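Local coordinates for kinetochore-associated protein NSL1 homolog (Homo sapiens, PDB 5LSI), which forms part of the MIS12 complex, which is required for kinetochore formation and for normal chromosome alignment and segregation during mitosis, at residues K20-T24 with W72-S76; T24-Q28 with F57-Q62. All coordinates share one frame; numbering follows the deposited sequence.

Both contacts of this N-terminal part of NSL1 start from helix 20-35 and share Thr24, with centres about 10 Å apart. Interaction 1, at the surface, fastens the C-terminal end of the fragment to the first turn of this helix; polar bonds to backbone carbonyls and an indole ring under a lysine do the work. Interaction 2 lies nearer the centre of the chain and is buried: one turn further on, a leucine packs against helix 46-62, between the two arms of a roughly antiparallel helical hairpin, with no direct hydrogen bond between the segments. The two meet where Trp72 NE1 lies 3.6 Å from Gln62 CD, a packing contact that brings the indole against the end of the second helix.

Interaction 1 of 2, residues K20-T24 with W72-S76; sequences KRAVT and WQEAS
Lys20, in the first turn of helix 20-35, faces the C-terminal end of this fragment, 72-76, whose Trp72 to Ala75 stretch forms a type I beta turn, and the closest CA atoms, Lys20 CA and Ser76 CA, are 6.4 Å apart. The lysine chain carries most of the contact. With CG anti to the backbone N (chi1 -161°) and every later torsion extended, it runs across one face of the Trp72 indole. Lys20 CG sits 3.6 Å from the centroid of the six-membered ring, a CH-pi contact over the face, and Lys20 NZ lies 4.3 Å from the centroid of the five-membered ring as a cation-pi partner, 17° off the normal. The same ammonium group donates to Trp72 O at 2.9 Å and to Ala75 O at 3.0 Å. Trp72 O is approached at a C=O...N angle of 146°, with the donor tilted out of the carbonyl plane; Ala75 O is met from well above its plane. Trp72 O also accepts the Ala75 N bond that closes the turn, and the two donors come from opposite faces of its carbonyl plane. At the far end of the indole, Thr24 OG1 lies in the ring plane 3.5 Å from Trp72 CH2, while its hydroxyl donates to Lys20 O. Val23 CG1 touches Trp72 CZ3 at 3.6 Å. A water accepts from Lys20 N and donates to Ser76 O, joining the helix start to the last residue of the fragment. Beyond these segments, Trp72 also packs on Ile65 and Ile67 of strand 65-67. One ammonium group thus grips both ends of the turn and rests on its aromatic residue, so the carbonyl oxygens and the indole would probably stabilise its positive charge while the segment is held against the helix.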
loop_
_atom_site.group_PDB
_atom_site.type_symbol
_atom_site.label_atom_id
_atom_site.label_comp_id
_atom_site.label_asym_id
_atom_site.label_seq_id
_atom_site.Cartn_x
_atom_site.Cartn_y
_atom_site.Cartn_z
ATOM N N LYS B 20 -1.076 -13.058 6.801
ATOM C CA LYS B 20 -0.481 -12.845 5.487
ATOM C C LYS B 20 -1.519 -12.976 4.377
ATOM O O LYS B 20 -1.478 -12.235 3.389
ATOM C CB LYS B 20 0.662 -13.838 5.284
ATOM C CG LYS B 20 1.650 -13.481 4.197
ATOM C CD LYS B 20 2.890 -14.356 4.309
ATOM C CE LYS B 20 3.799 -14.198 3.104
ATOM N NZ LYS B 20 5.038 -15.010 3.242
ATOM N N ARG B 21 -2.460 -13.914 4.519
ATOM C CA ARG B 21 -3.465 -14.102 3.479
ATOM C C ARG B 21 -4.394 -12.901 3.378
ATOM O O ARG B 21 -4.746 -12.475 2.273
ATOM C CB ARG B 21 -4.273 -15.371 3.739
ATOM C CG ARG B 21 -5.378 -15.596 2.724
ATOM C CD ARG B 21 -6.271 -16.761 3.122
ATOM N NE ARG B 21 -5.503 -17.980 3.363
ATOM C CZ ARG B 21 -6.028 -19.119 3.803
ATOM N NH1 ARG B 21 -7.330 -19.201 4.052
ATOM N NH2 ARG B 21 -5.251 -20.177 3.997
ATOM N N ALA B 22 -4.802 -12.344 4.521
ATOM C CA ALA B 22 -5.708 -11.198 4.508
ATOM C C ALA B 22 -5.060 -9.980 3.855
ATOM O O ALA B 22 -5.734 -9.203 3.166
ATOM C CB ALA B 22 -6.158 -10.876 5.932
ATOM N N VAL B 23 -3.756 -9.791 4.064
ATOM C CA VAL B 23 -3.050 -8.708 3.384
ATOM C C VAL B 23 -3.030 -8.952 1.881
ATOM O O VAL B 23 -3.259 -8.032 1.084
ATOM C CB VAL B 23 -1.628 -8.553 3.952
ATOM C CG1 VAL B 23 -0.838 -7.520 3.153
ATOM C CG2 VAL B 23 -1.679 -8.170 5.422
ATOM N N THR B 24 -2.764 -10.196 1.472
ATOM C CA THR B 24 -2.748 -10.539 0.052
ATOM C C THR B 24 -4.097 -10.259 -0.601
ATOM O O THR B 24 -4.159 -9.767 -1.734
ATOM C CB THR B 24 -2.361 -12.010 -0.123
ATOM O OG1 THR B 24 -0.973 -12.180 0.192
ATOM C CG2 THR B 24 -2.612 -12.480 -1.549
ATOM N N TRP B 72 7.828 -10.131 6.022
ATOM C CA TRP B 72 6.827 -10.772 5.171
ATOM C C TRP B 72 7.363 -12.057 4.551
ATOM O O TRP B 72 6.726 -13.113 4.633
ATOM C CB TRP B 72 6.380 -9.793 4.084
ATOM C CG TRP B 72 5.508 -10.388 3.016
ATOM C CD1 TRP B 72 5.917 -11.052 1.895
ATOM C CD2 TRP B 72 4.079 -10.339 2.954
ATOM N NE1 TRP B 72 4.828 -11.433 1.147
ATOM C CE2 TRP B 72 3.689 -11.003 1.774
ATOM C CE3 TRP B 72 3.092 -9.801 3.781
ATOM C CZ2 TRP B 72 2.357 -11.146 1.407
ATOM C CZ3 TRP B 72 1.770 -9.945 3.413
ATOM C CH2 TRP B 72 1.414 -10.612 2.237
ATOM N N GLN B 73 8.537 -11.984 3.920
ATOM C CA GLN B 73 9.066 -13.126 3.184
ATOM C C GLN B 73 9.448 -14.286 4.094
ATOM O O GLN B 73 9.560 -15.420 3.613
ATOM C CB GLN B 73 10.277 -12.701 2.353
ATOM C CG GLN B 73 11.408 -12.070 3.160
ATOM C CD GLN B 73 11.190 -10.591 3.438
ATOM O OE1 GLN B 73 10.060 -10.100 3.420
ATOM N NE2 GLN B 73 12.278 -9.873 3.695
ATOM N N GLU B 74 9.645 -14.039 5.386
ATOM C CA GLU B 74 10.045 -15.084 6.316
ATOM C C GLU B 74 8.888 -15.610 7.156
ATOM O O GLU B 74 9.107 -16.471 8.013
ATOM C CB GLU B 74 11.162 -14.573 7.234
ATOM C CG GLU B 74 10.713 -13.560 8.272
ATOM C CD GLU B 74 11.864 -13.064 9.130
ATOM O OE1 GLU B 74 11.793 -11.918 9.626
ATOM O OE2 GLU B 74 12.845 -13.817 9.304
ATOM N N ALA B 75 7.672 -15.125 6.932
ATOM C CA ALA B 75 6.500 -15.558 7.678
ATOM C C ALA B 75 5.591 -16.397 6.783
ATOM O O ALA B 75 5.878 -16.639 5.607
ATOM C CB ALA B 75 5.752 -14.352 8.250
ATOM N N SER B 76 4.478 -16.842 7.355
ATOM C CA SER B 76 3.547 -17.702 6.637
ATOM C C SER B 76 2.098 -17.330 6.940
ATOM O O SER B 76 1.704 -17.232 8.102
ATOM C CB SER B 76 3.800 -19.169 6.991
ATOM O OG SER B 76 5.167 -19.503 6.815
HETATM O O HOH W 1 -0.133 -15.204 8.211
#

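Interaction 2 of 2, residues T24-Q28 with F57-Q62; sequences TEMLQ and FESAVQ
Leu27 is the knob of this helix-helix contact, its side chain seated in a hole formed by Phe57, Glu58, Val61 and Gln62. The segment axes approach to 11.0 Å and run at 144°, roughly antiparallel. Leu27 CG lies anti to its own carbonyl carbon (chi1 -67°), and from there the two methyls fork to different walls. Leu27 CD2 meets Val61 CG1 at 3.8 Å, tip to tip, and Phe57 CE2 also at 3.8 Å, obliquely to the ring. Leu27 CD1 turns the other way, 4.0 Å from Glu58 CG and 3.9 Å from Gln62 NE2, so it packs on the extended stems and ends of polar chains. Val61 CG2 stands over the rim of one Phe57 face, bringing these two walls of the hole together. Cutting Leu27 back to an alanine would probably open a gap between the helices, leaving Val61 and Phe57 without their main apolar mate across this contact. A water donates to Glu58 OE2 at 3.1 Å and, weakly, to Thr24 O. Met26 and Val61 also pack on side chains of another protein chain of the assembly. Apolar fit therefore joins the hairpin here, while the Glu58 carboxylate is weakly linked to the first helix through a water.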
loop_
_atom_site.group_PDB
_atom_site.type_symbol
_atom_site.label_atom_id
_atom_site.label_comp_id
_atom_site.label_asym_id
_atom_site.label_seq_id
_atom_site.Cartn_x
_atom_site.Cartn_y
_atom_site.Cartn_z
ATOM N N THR B 24 -2.764 -10.196 1.472
ATOM C CA THR B 24 -2.748 -10.539 0.052
ATOM C C THR B 24 -4.097 -10.259 -0.601
ATOM O O THR B 24 -4.159 -9.767 -1.734
ATOM C CB THR B 24 -2.361 -12.010 -0.123
ATOM O OG1 THR B 24 -0.973 -12.180 0.192
ATOM C CG2 THR B 24 -2.612 -12.480 -1.549
ATOM N N GLU B 25 -5.189 -10.551 0.106
ATOM C CA GLU B 25 -6.513 -10.314 -0.459
ATOM C C GLU B 25 -6.819 -8.824 -0.538
ATOM O O GLU B 25 -7.425 -8.359 -1.512
ATOM C CB GLU B 25 -7.562 -11.067 0.363
ATOM C CG GLU B 25 -7.342 -12.575 0.315
ATOM C CD GLU B 25 -8.326 -13.374 1.149
ATOM O OE1 GLU B 25 -8.842 -12.849 2.158
ATOM O OE2 GLU B 25 -8.577 -14.545 0.789
ATOM N N MET B 26 -6.394 -8.061 0.471
ATOM C CA MET B 26 -6.504 -6.606 0.413
ATOM C C MET B 26 -5.724 -6.033 -0.767
ATOM O O MET B 26 -6.209 -5.134 -1.463
ATOM C CB MET B 26 -6.007 -6.004 1.726
ATOM C CG MET B 26 -5.739 -4.511 1.673
ATOM S SD MET B 26 -4.725 -3.958 3.061
ATOM C CE MET B 26 -3.185 -4.811 2.738
ATOM N N LEU B 27 -4.511 -6.543 -1.007
ATOM C CA LEU B 27 -3.719 -6.069 -2.139
ATOM C C LEU B 27 -4.388 -6.406 -3.466
ATOM O O LEU B 27 -4.305 -5.630 -4.426
ATOM C CB LEU B 27 -2.311 -6.664 -2.085
ATOM C CG LEU B 27 -1.436 -6.180 -0.923
ATOM C CD1 LEU B 27 -0.067 -6.839 -0.964
ATOM C CD2 LEU B 27 -1.303 -4.669 -0.938
ATOM N N GLN B 28 -5.051 -7.563 -3.546
ATOM C CA GLN B 28 -5.770 -7.905 -4.771
ATOM C C GLN B 28 -6.878 -6.902 -5.056
ATOM O O GLN B 28 -7.072 -6.489 -6.206
ATOM C CB GLN B 28 -6.341 -9.321 -4.677
ATOM C CG GLN B 28 -5.280 -10.406 -4.678
ATOM C CD GLN B 28 -5.864 -11.801 -4.576
ATOM O OE1 GLN B 28 -7.083 -11.982 -4.586
ATOM N NE2 GLN B 28 -4.993 -12.797 -4.489
ATOM N N PHE B 57 3.900 -1.600 -6.079
ATOM C CA PHE B 57 2.850 -1.343 -5.097
ATOM C C PHE B 57 2.827 -2.426 -4.025
ATOM O O PHE B 57 2.834 -2.130 -2.825
ATOM C CB PHE B 57 1.495 -1.244 -5.800
ATOM C CG PHE B 57 0.322 -1.212 -4.861
ATOM C CD1 PHE B 57 0.075 -0.099 -4.075
ATOM C CD2 PHE B 57 -0.540 -2.295 -4.773
ATOM C CE1 PHE B 57 -1.006 -0.068 -3.210
ATOM C CE2 PHE B 57 -1.626 -2.271 -3.914
ATOM C CZ PHE B 57 -1.856 -1.160 -3.128
ATOM N N GLU B 58 2.815 -3.694 -4.442
ATOM C CA GLU B 58 2.767 -4.783 -3.471
ATOM C C GLU B 58 4.038 -4.845 -2.635
ATOM O O GLU B 58 3.982 -5.140 -1.435
ATOM C CB GLU B 58 2.523 -6.111 -4.188
ATOM C CG GLU B 58 1.128 -6.230 -4.775
ATOM C CD GLU B 58 0.941 -7.490 -5.600
ATOM O OE1 GLU B 58 1.957 -8.095 -6.013
ATOM O OE2 GLU B 58 -0.225 -7.873 -5.836
ATOM N N SER B 59 5.193 -4.568 -3.243
ATOM C CA SER B 59 6.444 -4.577 -2.487
ATOM C C SER B 59 6.461 -3.490 -1.421
ATOM O O SER B 59 6.887 -3.734 -0.288
ATOM C CB SER B 59 7.635 -4.411 -3.427
ATOM O OG SER B 59 7.764 -5.537 -4.270
ATOM N N ALA B 60 5.995 -2.286 -1.759
ATOM C CA ALA B 60 6.010 -1.197 -0.789
ATOM C C ALA B 60 5.142 -1.522 0.416
ATOM O O ALA B 60 5.497 -1.189 1.554
ATOM C CB ALA B 60 5.549 0.104 -1.445
ATOM N N VAL B 61 3.998 -2.172 0.191
ATOM C CA VAL B 61 3.138 -2.557 1.306
ATOM C C VAL B 61 3.791 -3.672 2.113
ATOM O O VAL B 61 3.884 -3.599 3.344
ATOM C CB VAL B 61 1.745 -2.974 0.798
ATOM C CG1 VAL B 61 0.911 -3.548 1.935
ATOM C CG2 VAL B 61 1.030 -1.791 0.175
ATOM N N GLN B 62 4.271 -4.713 1.426
ATOM C CA GLN B 62 4.807 -5.883 2.117
ATOM C C GLN B 62 6.050 -5.540 2.931
ATOM O O GLN B 62 6.227 -6.044 4.046
ATOM C CB GLN B 62 5.112 -6.986 1.108
ATOM C CG GLN B 62 3.872 -7.618 0.502
ATOM C CD GLN B 62 4.189 -8.470 -0.710
ATOM O OE1 GLN B 62 5.354 -8.672 -1.050
ATOM N NE2 GLN B 62 3.153 -8.974 -1.368
HETATM O O HOH W 2 -1.485 -9.723 -3.690
#